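Local coordinates for vacuolar-sorting protein BRO1 (Saccharomyces cerevisiae, PDB 1ZB1) that helps concentrate and sort cargo proteins into the intralumenal vesicles of multivesicular bodies and, as the full-length protein, recruits the deubiquitinase DOA4 to endosomes, at residues S259-Y262 / H263-L267; F282-Q285 / Q286-S290. One frame throughout, in Å; residues are numbered along the deposited sequence.

Interaction 1: S259-Y262 / H263-L267; sequences SAYY and HGLHL
Leu265 folds back over the ring of Tyr261, one turn earlier in the same alpha-helix, in an i to i+4 contact on helix 242-269 of the helix-rich Bro1 domain. This is the close-packed part. The methyl CD1 of Leu265 sits above one ring face, 4.0 Å from the centroid of the Tyr261 ring and 29° off its normal, a CH-pi contact displaced toward the hydroxyl end: Tyr261 CZ is 3.5 Å from Leu265 CD1. Different first torsions bring the groups together. Tyr261 holds CG trans to its backbone N (chi1 167°), whereas Leu265 turns CG in beside its own N (chi1 -68°), which directs its branch back along the helix. Helix 303-322 borders this pair, with Phe306 meeting the Tyr261 ring edge-to-face and Lys313 touching Leu265.

Tyr262 is more loosely engaged. Its side chain runs alongside that of Leu265, yet the nearest side-chain atoms, Tyr262 CD1 and Leu265 CD1, remain 4.1 Å apart, and the approach is oblique to the ring; Tyr261 CD2 instead lies over one of its faces, near the rim. His263 and His266, both partly exposed, carry their imidazoles away from the preceding turn, and the ring of His263 meets Phe279 of helix 275-290 edge-to-face. Ser259, by contrast, is buried, and its OG is hydrogen-bonded to Ser212 O of helix 208-230.

Beneath the side chains, successive i to i+4 backbone hydrogen bonds join the turns. Gly264 N donates to Ala260 O at 2.9 Å and makes a second, weak bond to Tyr261 O. That same oxygen takes a straighter bond from Leu265 N, 3.0 Å from Tyr261 O.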
ATOM      1  N   SER A 259     -17.163   7.632 -12.611  1.00 30.41           N
ATOM      2  CA  SER A 259     -16.531   7.834 -13.909  1.00 31.54           C
ATOM      3  C   SER A 259     -17.573   8.093 -14.999  1.00 32.15           C
ATOM      4  O   SER A 259     -17.435   9.019 -15.802  1.00 32.71           O
ATOM      5  CB  SER A 259     -15.703   6.603 -14.278  1.00 30.68           C
ATOM      6  OG  SER A 259     -15.060   6.789 -15.519  1.00 34.18           O
ATOM      7  N   ALA A 260     -18.609   7.261 -15.028  1.00 30.71           N
ATOM      8  CA  ALA A 260     -19.679   7.392 -16.011  1.00 30.88           C
ATOM      9  C   ALA A 260     -20.416   8.714 -15.818  1.00 30.28           C
ATOM     10  O   ALA A 260     -20.769   9.384 -16.787  1.00 32.37           O
ATOM     11  CB  ALA A 260     -20.652   6.224 -15.881  1.00 30.82           C
ATOM     12  N   TYR A 261     -20.650   9.080 -14.563  1.00 29.38           N
ATOM     13  CA  TYR A 261     -21.332  10.325 -14.241  1.00 30.26           C
ATOM     14  C   TYR A 261     -20.597  11.521 -14.844  1.00 31.96           C
ATOM     15  O   TYR A 261     -21.180  12.315 -15.587  1.00 31.24           O
ATOM     16  CB  TYR A 261     -21.431  10.486 -12.722  1.00 28.81           C
ATOM     17  CG  TYR A 261     -21.845  11.869 -12.245  1.00 29.52           C
ATOM     18  CD1 TYR A 261     -23.052  12.445 -12.652  1.00 28.98           C
ATOM     19  CD2 TYR A 261     -21.038  12.592 -11.371  1.00 28.31           C
ATOM     20  CE1 TYR A 261     -23.439  13.703 -12.197  1.00 27.89           C
ATOM     21  CE2 TYR A 261     -21.413  13.846 -10.911  1.00 28.54           C
ATOM     22  CZ  TYR A 261     -22.615  14.397 -11.326  1.00 29.88           C
ATOM     23  OH  TYR A 261     -22.983  15.638 -10.867  1.00 28.52           O
ATOM     24  N   TYR A 262     -19.310  11.647 -14.536  1.00 31.85           N
ATOM     25  CA  TYR A 262     -18.544  12.772 -15.053  1.00 32.20           C
ATOM     26  C   TYR A 262     -18.417  12.773 -16.572  1.00 32.84           C
ATOM     27  O   TYR A 262     -18.412  13.837 -17.186  1.00 34.12           O
ATOM     28  CB  TYR A 262     -17.179  12.835 -14.370  1.00 29.46           C
ATOM     29  CG  TYR A 262     -17.270  13.500 -13.019  1.00 29.38           C
ATOM     30  CD1 TYR A 262     -17.378  14.886 -12.913  1.00 28.09           C
ATOM     31  CD2 TYR A 262     -17.320  12.744 -11.846  1.00 26.91           C
ATOM     32  CE1 TYR A 262     -17.536  15.503 -11.679  1.00 28.29           C
ATOM     33  CE2 TYR A 262     -17.480  13.349 -10.610  1.00 24.78           C
ATOM     34  CZ  TYR A 262     -17.588  14.727 -10.532  1.00 27.57           C
ATOM     35  OH  TYR A 262     -17.752  15.331  -9.312  1.00 28.36           O
ATOM     36  N   HIS A 263     -18.334  11.597 -17.184  1.00 33.08           N
ATOM     37  CA  HIS A 263     -18.244  11.539 -18.636  1.00 35.77           C
ATOM     38  C   HIS A 263     -19.576  12.029 -19.207  1.00 36.28           C
ATOM     39  O   HIS A 263     -19.629  12.602 -20.300  1.00 36.46           O
ATOM     40  CB  HIS A 263     -17.957  10.111 -19.109  1.00 36.68           C
ATOM     41  CG  HIS A 263     -17.857   9.980 -20.596  1.00 39.50           C
ATOM     42  ND1 HIS A 263     -18.869   9.451 -21.368  1.00 41.06           N
ATOM     43  CD2 HIS A 263     -16.874  10.332 -21.459  1.00 40.46           C
ATOM     44  CE1 HIS A 263     -18.514   9.484 -22.640  1.00 41.45           C
ATOM     45  NE2 HIS A 263     -17.307  10.015 -22.723  1.00 41.07           N
ATOM     46  N   GLY A 264     -20.647  11.803 -18.452  1.00 35.58           N
ATOM     47  CA  GLY A 264     -21.965  12.236 -18.878  1.00 34.54           C
ATOM     48  C   GLY A 264     -22.063  13.748 -18.825  1.00 34.49           C
ATOM     49  O   GLY A 264     -22.601  14.370 -19.740  1.00 33.34           O
ATOM     50  N   LEU A 265     -21.546  14.344 -17.753  1.00 34.58           N
ATOM     51  CA  LEU A 265     -21.570  15.794 -17.609  1.00 36.44           C
ATOM     52  C   LEU A 265     -20.780  16.432 -18.751  1.00 38.31           C
ATOM     53  O   LEU A 265     -21.047  17.564 -19.152  1.00 37.92           O
ATOM     54  CB  LEU A 265     -20.972  16.215 -16.265  1.00 35.58           C
ATOM     55  CG  LEU A 265     -21.765  15.829 -15.013  1.00 37.01           C
ATOM     56  CD1 LEU A 265     -21.070  16.382 -13.783  1.00 35.73           C
ATOM     57  CD2 LEU A 265     -23.185  16.377 -15.106  1.00 35.44           C
ATOM     58  N   HIS A 266     -19.808  15.690 -19.272  1.00 40.17           N
ATOM     59  CA  HIS A 266     -18.993  16.167 -20.380  1.00 41.05           C
ATOM     60  C   HIS A 266     -19.804  16.096 -21.670  1.00 42.60           C
ATOM     61  O   HIS A 266     -19.799  17.031 -22.472  1.00 42.09           O
ATOM     62  CB  HIS A 266     -17.723  15.319 -20.502  1.00 41.05           C
ATOM     63  CG  HIS A 266     -17.062  15.410 -21.841  1.00 39.42           C
ATOM     64  ND1 HIS A 266     -17.120  14.391 -22.767  1.00 40.22           N
ATOM     65  CD2 HIS A 266     -16.368  16.414 -22.427  1.00 39.29           C
ATOM     66  CE1 HIS A 266     -16.491  14.763 -23.867  1.00 40.17           C
ATOM     67  NE2 HIS A 266     -16.027  15.988 -23.688  1.00 38.83           N
ATOM     68  N   LEU A 267     -20.503  14.981 -21.865  1.00 42.97           N
ATOM     69  CA  LEU A 267     -21.324  14.792 -23.053  1.00 44.28           C
ATOM     70  C   LEU A 267     -22.388  15.883 -23.154  1.00 45.33           C
ATOM     71  O   LEU A 267     -22.705  16.350 -24.247  1.00 44.80           O
ATOM     72  CB  LEU A 267     -21.987  13.412 -23.024  1.00 44.99           C
ATOM     73  CG  LEU A 267     -21.027  12.224 -23.094  1.00 44.26           C
ATOM     74  CD1 LEU A 267     -21.811  10.925 -23.021  1.00 44.87           C
ATOM     75  CD2 LEU A 267     -20.228  12.291 -24.383  1.00 45.24           C
TER

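Interaction 2: F282-Q285 / Q286-S290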
ATOM      1  N   PHE A 282     -26.056   4.289 -17.140  1.00 35.27           N
ATOM      2  CA  PHE A 282     -25.022   3.342 -16.739  1.00 34.62           C
ATOM      3  C   PHE A 282     -24.482   3.671 -15.352  1.00 32.32           C
ATOM      4  O   PHE A 282     -24.244   2.772 -14.541  1.00 33.00           O
ATOM      5  CB  PHE A 282     -23.872   3.355 -17.748  1.00 34.91           C
ATOM      6  CG  PHE A 282     -22.740   2.437 -17.388  1.00 36.60           C
ATOM      7  CD1 PHE A 282     -22.915   1.055 -17.402  1.00 37.37           C
ATOM      8  CD2 PHE A 282     -21.497   2.952 -17.031  1.00 36.66           C
ATOM      9  CE1 PHE A 282     -21.868   0.197 -17.065  1.00 37.52           C
ATOM     10  CE2 PHE A 282     -20.442   2.104 -16.693  1.00 37.80           C
ATOM     11  CZ  PHE A 282     -20.628   0.724 -16.710  1.00 37.65           C
ATOM     12  N   SER A 283     -24.288   4.958 -15.088  1.00 30.13           N
ATOM     13  CA  SER A 283     -23.783   5.406 -13.799  1.00 30.15           C
ATOM     14  C   SER A 283     -24.691   4.939 -12.663  1.00 30.89           C
ATOM     15  O   SER A 283     -24.221   4.415 -11.653  1.00 29.89           O
ATOM     16  CB  SER A 283     -23.680   6.931 -13.775  1.00 27.89           C
ATOM     17  OG  SER A 283     -23.159   7.388 -12.539  1.00 26.82           O
ATOM     18  N   MET A 284     -25.996   5.137 -12.833  1.00 31.03           N
ATOM     19  CA  MET A 284     -26.974   4.736 -11.829  1.00 31.73           C
ATOM     20  C   MET A 284     -26.899   3.233 -11.570  1.00 29.84           C
ATOM     21  O   MET A 284     -26.992   2.794 -10.428  1.00 30.21           O
ATOM     22  CB  MET A 284     -28.392   5.105 -12.281  1.00 33.63           C
ATOM     23  CG  MET A 284     -29.479   4.758 -11.265  1.00 36.70           C
ATOM     24  SD  MET A 284     -29.369   5.727  -9.741  1.00 42.62           S
ATOM     25  CE  MET A 284     -28.495   4.632  -8.680  1.00 44.63           C
ATOM     26  N   GLN A 285     -26.745   2.457 -12.637  1.00 30.06           N
ATOM     27  CA  GLN A 285     -26.643   1.005 -12.531  1.00 32.22           C
ATOM     28  C   GLN A 285     -25.494   0.633 -11.592  1.00 31.81           C
ATOM     29  O   GLN A 285     -25.678  -0.103 -10.624  1.00 29.94           O
ATOM     30  CB  GLN A 285     -26.387   0.390 -13.911  1.00 34.13           C
ATOM     31  CG  GLN A 285     -27.552   0.499 -14.887  1.00 40.04           C
ATOM     32  CD  GLN A 285     -27.183   0.027 -16.287  1.00 42.72           C
ATOM     33  OE1 GLN A 285     -26.614  -1.051 -16.462  1.00 44.35           O
ATOM     34  NE2 GLN A 285     -27.511   0.834 -17.294  1.00 45.11           N
ATOM     35  N   GLN A 286     -24.309   1.156 -11.894  1.00 31.25           N
ATOM     36  CA  GLN A 286     -23.122   0.889 -11.099  1.00 30.13           C
ATOM     37  C   GLN A 286     -23.271   1.324  -9.648  1.00 29.20           C
ATOM     38  O   GLN A 286     -22.855   0.608  -8.739  1.00 29.28           O
ATOM     39  CB  GLN A 286     -21.911   1.570 -11.733  1.00 30.17           C
ATOM     40  CG  GLN A 286     -21.450   0.895 -13.009  1.00 33.81           C
ATOM     41  CD  GLN A 286     -21.101  -0.566 -12.786  1.00 36.18           C
ATOM     42  OE1 GLN A 286     -20.323  -0.900 -11.888  1.00 38.34           O
ATOM     43  NE2 GLN A 286     -21.669  -1.442 -13.603  1.00 36.31           N
ATOM     44  N   LEU A 287     -23.862   2.494  -9.422  1.00 28.17           N
ATOM     45  CA  LEU A 287     -24.050   2.964  -8.056  1.00 28.53           C
ATOM     46  C   LEU A 287     -24.935   1.976  -7.295  1.00 30.11           C
ATOM     47  O   LEU A 287     -24.671   1.652  -6.135  1.00 30.09           O
ATOM     48  CB  LEU A 287     -24.696   4.349  -8.037  1.00 27.49           C
ATOM     49  CG  LEU A 287     -25.026   4.863  -6.635  1.00 24.80           C
ATOM     50  CD1 LEU A 287     -23.749   5.028  -5.837  1.00 26.58           C
ATOM     51  CD2 LEU A 287     -25.767   6.193  -6.727  1.00 28.61           C
ATOM     52  N   ILE A 288     -25.992   1.502  -7.946  1.00 30.25           N
ATOM     53  CA  ILE A 288     -26.882   0.542  -7.299  1.00 31.49           C
ATOM     54  C   ILE A 288     -26.116  -0.752  -7.005  1.00 30.83           C
ATOM     55  O   ILE A 288     -26.283  -1.348  -5.942  1.00 31.43           O
ATOM     56  CB  ILE A 288     -28.123   0.241  -8.178  1.00 31.41           C
ATOM     57  CG1 ILE A 288     -29.016   1.483  -8.247  1.00 31.64           C
ATOM     58  CG2 ILE A 288     -28.917  -0.926  -7.591  1.00 30.60           C
ATOM     59  CD1 ILE A 288     -30.150   1.383  -9.256  1.00 34.22           C
ATOM     60  N   SER A 289     -25.264  -1.171  -7.938  1.00 31.62           N
ATOM     61  CA  SER A 289     -24.465  -2.383  -7.760  1.00 31.43           C
ATOM     62  C   SER A 289     -23.554  -2.320  -6.526  1.00 30.73           C
ATOM     63  O   SER A 289     -23.237  -3.351  -5.933  1.00 30.04           O
ATOM     64  CB  SER A 289     -23.592  -2.638  -8.996  1.00 31.27           C
ATOM     65  OG  SER A 289     -24.352  -3.087 -10.100  1.00 33.55           O
ATOM     66  N   SER A 290     -23.141  -1.116  -6.141  1.00 28.42           N
ATOM     67  CA  SER A 290     -22.245  -0.941  -5.001  1.00 28.58           C
ATOM     68  C   SER A 290     -22.941  -0.969  -3.648  1.00 28.06           C
ATOM     69  O   SER A 290     -22.320  -1.269  -2.626  1.00 24.50           O
ATOM     70  CB  SER A 290     -21.500   0.389  -5.113  1.00 29.85           C
ATOM     71  OG  SER A 290     -22.343   1.470  -4.740  1.00 28.18           O
TER
HETATM   72  O   HOH W   1     -24.309  -1.701 -15.139  1.00 44.39           O
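Gln286 lays the aliphatic part of its side chain over Phe282, opening a run of i to i+4 contacts along helix 275-290, an alpha-helix of the Bro1 domain packed against helices 242-269 and 303-322. Gln286 CG stands over one ring face, 4.1 Å from the Phe282 centroid and 23° off the normal, in a CH-pi contact. A bend at chi2 (-58°) folds the amide back toward the ring, whose plane it meets at 35°, leaving Gln286 NE2 3.8 Å from Phe282 CE1. The amide is held at both ends: OE1 bonds to His253 ND1 of helix 242-269, while NE2 donates to a water that in turn donates to Gln285 OE1. The amide of Gln285 is itself tied back to the preceding turn, its NE2 hydrogen-bonded to Asp281 OD1.

Leu287, next in line, is buried. Its CD2 meets the methyl CE of Met284 at 3.7 Å, and Phe306 and Lys307 of helix 303-322 also touch this leucine. Ile288 lies on the exposed side and shares the same methyl, because bends at chi2 and chi3 curl the methionine chain forward along the helix.

At Ser289 the backbone N bonds to Gln285 O at 2.9 Å, and the hydroxyl adds a weak bond to the same oxygen. Ser290 turns its own hydroxyl back on the preceding residues: OG donates to Leu287 O at 2.7 Å, and Ser290 N reaches that carbonyl oxygen as well.

Overall arrangement
Interactions 1 and 2 lie on consecutive helices, 242-269 and 275-290, with centres about 14 Å apart, and both are partly buried. They meet where Ala260 CB packs 3.6 Å from Phe282 CD2, with Tyr261 and Ser283 in touch beside them. Helix 303-322 borders both: it reaches the tyrosine-leucine pair of 259-267 and the buried leucine side of 282-290. Each has an aliphatic group over an aromatic face, but the chemistry differs. Interaction 1 uses a leucine methyl and has no exposed member, whereas interaction 2 uses a glutamine methylene, adds a water bridge between amides, and includes exposed Gln285 and Ile288.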